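Local coordinates for protein fuculose-1-phosphate aldolase (Glaciozyma antarctica, PDB 4XXF) that belongs to the class II aldolase and adducin family, an AraD-like fold, and forms a four-chain assembly with bound zinc, at residues L208-D211 with Q215-P218; K131-T136 with C141-D146. All blocks are in the same frame, centred on the assembly; numbering follows the deposited sequence.

Contact 1. Residues L208-D211 with Q215-P218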
loop_
_atom_site.group_PDB
_atom_site.type_symbol
_atom_site.label_atom_id
_atom_site.label_comp_id
_atom_site.label_asym_id
_atom_site.label_seq_id
_atom_site.Cartn_x
_atom_site.Cartn_y
_atom_site.Cartn_z
ATOM N N LEU A 208 14.033 -6.632 -5.395
ATOM C CA LEU A 208 14.438 -5.457 -4.608
ATOM C C LEU A 208 14.327 -5.747 -3.104
ATOM O O LEU A 208 15.204 -5.376 -2.321
ATOM C CB LEU A 208 13.599 -4.230 -4.986
ATOM C CG LEU A 208 13.860 -3.695 -6.396
ATOM C CD1 LEU A 208 12.723 -2.793 -6.854
ATOM C CD2 LEU A 208 15.206 -2.973 -6.468
ATOM N N LEU A 209 13.254 -6.424 -2.701
ATOM C CA LEU A 209 13.058 -6.815 -1.293
ATOM C C LEU A 209 14.142 -7.773 -0.813
ATOM O O LEU A 209 14.764 -7.578 0.228
ATOM C CB LEU A 209 11.698 -7.483 -1.102
ATOM C CG LEU A 209 10.475 -6.565 -1.089
ATOM C CD1 LEU A 209 9.207 -7.366 -1.345
ATOM C CD2 LEU A 209 10.383 -5.830 0.252
ATOM N N ALA A 210 14.369 -8.826 -1.586
ATOM C CA ALA A 210 15.284 -9.877 -1.181
ATOM C C ALA A 210 16.738 -9.409 -1.226
ATOM O O ALA A 210 17.509 -9.696 -0.305
ATOM C CB ALA A 210 15.084 -11.116 -2.059
ATOM N N ASP A 211 17.119 -8.688 -2.277
ATOM C CA ASP A 211 18.505 -8.250 -2.405
ATOM C C ASP A 211 18.865 -7.252 -1.313
ATOM O O ASP A 211 20.011 -7.214 -0.863
ATOM C CB ASP A 211 18.771 -7.635 -3.784
ATOM C CG ASP A 211 18.947 -8.673 -4.892
ATOM O OD1 ASP A 211 18.781 -9.892 -4.661
ATOM O OD2 ASP A 211 19.242 -8.252 -6.031
ATOM N N GLN A 215 21.235 -12.512 0.666
ATOM C CA GLN A 215 21.712 -13.151 -0.550
ATOM C C GLN A 215 20.712 -14.180 -1.066
ATOM O O GLN A 215 20.439 -15.175 -0.392
ATOM C CB GLN A 215 23.069 -13.816 -0.290
ATOM C CG GLN A 215 23.619 -14.579 -1.483
ATOM C CD GLN A 215 23.844 -13.685 -2.685
ATOM O OE1 GLN A 215 24.618 -12.729 -2.623
ATOM N NE2 GLN A 215 23.154 -13.981 -3.782
ATOM N N THR A 216 20.164 -13.953 -2.253
ATOM C CA THR A 216 19.244 -14.924 -2.821
ATOM C C THR A 216 19.950 -16.196 -3.283
ATOM O O THR A 216 21.149 -16.207 -3.566
ATOM C CB THR A 216 18.461 -14.344 -4.012
ATOM O OG1 THR A 216 19.380 -13.864 -4.997
ATOM C CG2 THR A 216 17.559 -13.204 -3.566
ATOM N N ILE A 217 19.170 -17.267 -3.355
ATOM C CA ILE A 217 19.616 -18.531 -3.914
ATOM C C ILE A 217 18.877 -18.742 -5.227
ATOM O O ILE A 217 17.648 -18.832 -5.233
ATOM C CB ILE A 217 19.338 -19.702 -2.952
ATOM C CG1 ILE A 217 19.989 -19.434 -1.589
ATOM C CG2 ILE A 217 19.831 -21.010 -3.552
ATOM C CD1 ILE A 217 19.710 -20.493 -0.547
ATOM N N PRO A 218 19.610 -18.798 -6.348
ATOM C CA PRO A 218 18.933 -19.018 -7.629
ATOM C C PRO A 218 18.311 -20.409 -7.691
ATOM O O PRO A 218 18.852 -21.346 -7.114
ATOM C CB PRO A 218 20.061 -18.868 -8.657
ATOM C CG PRO A 218 21.311 -19.171 -7.892
ATOM C CD PRO A 218 21.067 -18.655 -6.501
HETATM O O HOH W 1 18.573 -11.833 -6.546
HETATM O O HOH W 2 20.772 -11.264 -3.238
#

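Contact 2. Residues K131-T136 with C141-D146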
loop_
_atom_site.group_PDB
_atom_site.type_symbol
_atom_site.label_atom_id
_atom_site.label_comp_id
_atom_site.label_asym_id
_atom_site.label_seq_id
_atom_site.Cartn_x
_atom_site.Cartn_y
_atom_site.Cartn_z
ATOM N N LYS A 131 20.939 -4.813 -14.006
ATOM C CA LYS A 131 21.139 -6.231 -13.729
ATOM C C LYS A 131 20.073 -7.066 -14.424
ATOM O O LYS A 131 18.935 -6.625 -14.560
ATOM C CB LYS A 131 21.051 -6.499 -12.225
ATOM C CG LYS A 131 22.127 -5.868 -11.384
ATOM C CD LYS A 131 21.872 -6.216 -9.925
ATOM C CE LYS A 131 22.999 -5.731 -9.042
ATOM N NZ LYS A 131 22.790 -6.174 -7.637
ATOM N N PRO A 132 20.429 -8.293 -14.839
ATOM C CA PRO A 132 19.381 -9.185 -15.338
ATOM C C PRO A 132 18.452 -9.631 -14.216
ATOM O O PRO A 132 18.835 -9.642 -13.045
ATOM C CB PRO A 132 20.169 -10.370 -15.900
ATOM C CG PRO A 132 21.421 -10.386 -15.108
ATOM C CD PRO A 132 21.752 -8.938 -14.841
ATOM N N LEU A 133 17.235 -9.999 -14.581
ATOM C CA LEU A 133 16.292 -10.525 -13.607
ATOM C C LEU A 133 16.810 -11.862 -13.079
ATOM O O LEU A 133 17.094 -12.773 -13.864
ATOM C CB LEU A 133 14.923 -10.706 -14.241
ATOM C CG LEU A 133 13.797 -11.026 -13.267
ATOM C CD1 LEU A 133 13.354 -9.755 -12.545
ATOM C CD2 LEU A 133 12.632 -11.706 -13.993
ATOM N N ALA A 134 16.946 -11.988 -11.763
ATOM C CA ALA A 134 17.361 -13.263 -11.178
ATOM C C ALA A 134 16.183 -14.234 -11.127
ATOM O O ALA A 134 15.064 -13.851 -10.794
ATOM C CB ALA A 134 17.945 -13.050 -9.785
ATOM N N ILE A 135 16.428 -15.494 -11.459
ATOM C CA ILE A 135 15.366 -16.489 -11.464
ATOM C C ILE A 135 15.394 -17.216 -10.115
ATOM O O ILE A 135 16.064 -18.241 -9.942
ATOM C CB ILE A 135 15.501 -17.458 -12.662
ATOM C CG1 ILE A 135 15.610 -16.665 -13.979
ATOM C CG2 ILE A 135 14.319 -18.424 -12.703
ATOM C CD1 ILE A 135 14.455 -15.701 -14.260
ATOM N N THR A 136 14.672 -16.638 -9.156
ATOM C CA THR A 136 14.746 -17.041 -7.750
ATOM C C THR A 136 13.400 -17.482 -7.159
ATOM O O THR A 136 13.332 -17.842 -5.987
ATOM C CB THR A 136 15.258 -15.894 -6.889
ATOM O OG1 THR A 136 14.375 -14.785 -7.063
ATOM C CG2 THR A 136 16.668 -15.484 -7.311
ATOM N N CYS A 141 10.108 -18.041 -13.065
ATOM C CA CYS A 141 10.500 -18.984 -14.103
ATOM C C CYS A 141 9.726 -18.766 -15.397
ATOM O O CYS A 141 10.115 -19.302 -16.430
ATOM C CB CYS A 141 10.316 -20.415 -13.621
ATOM S SG CYS A 141 11.474 -20.897 -12.313
ATOM N N ALA A 142 8.650 -17.978 -15.359
ATOM C CA ALA A 142 7.979 -17.581 -16.592
ATOM C C ALA A 142 8.929 -16.795 -17.503
ATOM O O ALA A 142 8.696 -16.690 -18.716
ATOM C CB ALA A 142 6.737 -16.752 -16.274
ATOM N N PHE A 143 9.998 -16.254 -16.917
ATOM C CA PHE A 143 10.966 -15.421 -17.635
ATOM C C PHE A 143 12.311 -16.088 -17.849
ATOM O O PHE A 143 13.234 -15.466 -18.391
ATOM C CB PHE A 143 11.175 -14.107 -16.885
ATOM C CG PHE A 143 9.915 -13.319 -16.730
ATOM C CD1 PHE A 143 9.379 -12.631 -17.803
ATOM C CD2 PHE A 143 9.231 -13.313 -15.528
ATOM C CE1 PHE A 143 8.196 -11.933 -17.667
ATOM C CE2 PHE A 143 8.047 -12.613 -15.386
ATOM C CZ PHE A 143 7.521 -11.932 -16.456
ATOM N N TYR A 144 12.434 -17.345 -17.440
ATOM C CA TYR A 144 13.690 -18.072 -17.602
ATOM C C TYR A 144 14.119 -18.120 -19.060
ATOM O O TYR A 144 13.398 -18.626 -19.909
ATOM C CB TYR A 144 13.550 -19.484 -17.038
ATOM C CG TYR A 144 14.721 -20.373 -17.351
ATOM C CD1 TYR A 144 15.942 -20.184 -16.720
ATOM C CD2 TYR A 144 14.611 -21.379 -18.286
ATOM C CE1 TYR A 144 17.021 -20.985 -17.008
ATOM C CE2 TYR A 144 15.680 -22.188 -18.577
ATOM C CZ TYR A 144 16.877 -21.981 -17.937
ATOM O OH TYR A 144 17.943 -22.797 -18.242
ATOM N N GLY A 145 15.284 -17.550 -19.337
ATOM C CA GLY A 145 15.815 -17.490 -20.688
ATOM C C GLY A 145 14.969 -16.686 -21.659
ATOM O O GLY A 145 15.182 -16.773 -22.874
ATOM N N ASP A 146 14.032 -15.894 -21.147
ATOM C CA ASP A 146 13.062 -15.239 -22.018
ATOM C C ASP A 146 12.801 -13.791 -21.640
ATOM O O ASP A 146 11.746 -13.241 -21.968
ATOM C CB ASP A 146 11.738 -16.018 -22.030
ATOM C CG ASP A 146 10.980 -15.875 -23.348
ATOM O OD1 ASP A 146 11.622 -15.764 -24.422
ATOM O OD2 ASP A 146 9.735 -15.899 -23.322
#

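Contact 1. Residues L208-D211 with Q215-P218
Ala210 and Thr216 make the apolar part of this contact. The methyl CB of Ala210 meets the methyl CG2 of Thr216 at 3.6 Å. The carboxylate oxygen OD1 of Asp211 comes alongside the same methyl, 3.7 Å from CG2 of Thr216.

The polar part runs through water. Two waters both donate to OD1 of Asp211. The first, 2.7 Å from that OD1, is also hydrogen-bonded to OG1 of Thr216. The second, 2.8 Å from OD1, accepts a hydrogen bond from the backbone N of Thr216. With chi1 at 56°, OG1 of Thr216 lies between its own N and carbonyl carbon, and CG2 is left to face Ala210. The other carboxylate oxygen, OD2 of Asp211, is hydrogen-bonded to NE2 of Gln207, so both oxygens are engaged.

One hydrogen bond stays within the loop. NE2 of Gln215 donates to O of Thr216 at 3.0 Å, nearly straight at 171°, in the carbonyl plane and on a lone pair.

The contact joins the last turns of helix 190-213 to the loop that leads into helix 221-231. Ser128 of a second subunit packs on Ala210 and Thr216, and Leu208 touches helix 121-127 of its own chain.

Contact 2. Residues K131-T136 with C141-D146
The long loop between helix 121-127 and strand 147-150 folds back on itself here, within the class II aldolase and adducin domain. Residues 131-135 run as extended loop. Residues 141-143 end a short 3-10 segment, and a type II beta turn follows from Phe143 to Asp146. Gly145 takes a positive phi in that turn, and N of Asp146 closes it on O of Phe143 at 2.9 Å. No hydrogen bond crosses between the two segments; the contact is apolar.

Ile135 reaches across with both branches. Its CG2 is anti to the backbone N and meets SG of Cys141 at 3.8 Å. Its other branch ends in CD1, which lies 4.1 Å from N of Tyr144, over the backbone where the 3-10 segment passes into the turn. CG1 of Ile135 comes to the edge of the Tyr144 ring, near its plane, with CD1 of Tyr144 4.5 Å away. The hydroxyl of Tyr144 is hydrogen-bonded to Glu221.

Helix 190-213 lies alongside: its Leu200 touches both Leu133 and Phe143. Helix 221-231 packs on Cys141 and Tyr144.

The Leu133 and Phe143 side chains cross obliquely. CG of Leu133 is anti to its backbone N (chi1 -170°), which sets CD2 against Phe143. There CD2 of Leu133 touches CB of Phe143 at 4.0 Å and CD2 of the Phe143 ring at 4.1 Å.

Contact 2 closes before contact 1 opens along the chain, and their centres are 13 Å apart. They touch through Thr136: its CG2 lies 3.9 Å from OG1 of Thr216. Pro218 also packs there, with its CB 4.2 Å from O of Ile135. Gln207 joins them again, since its OE1 accepts a hydrogen bond from N of Ala134 in contact 2. Both also reach Asn180 of the second subunit, through the carbonyls of Ile217 and Thr136. The side chain of Cys141 in contact 2 is about 11 Å from a bound zinc ion. The zinc site of His117, His119 and His181 takes no ligand from either contact.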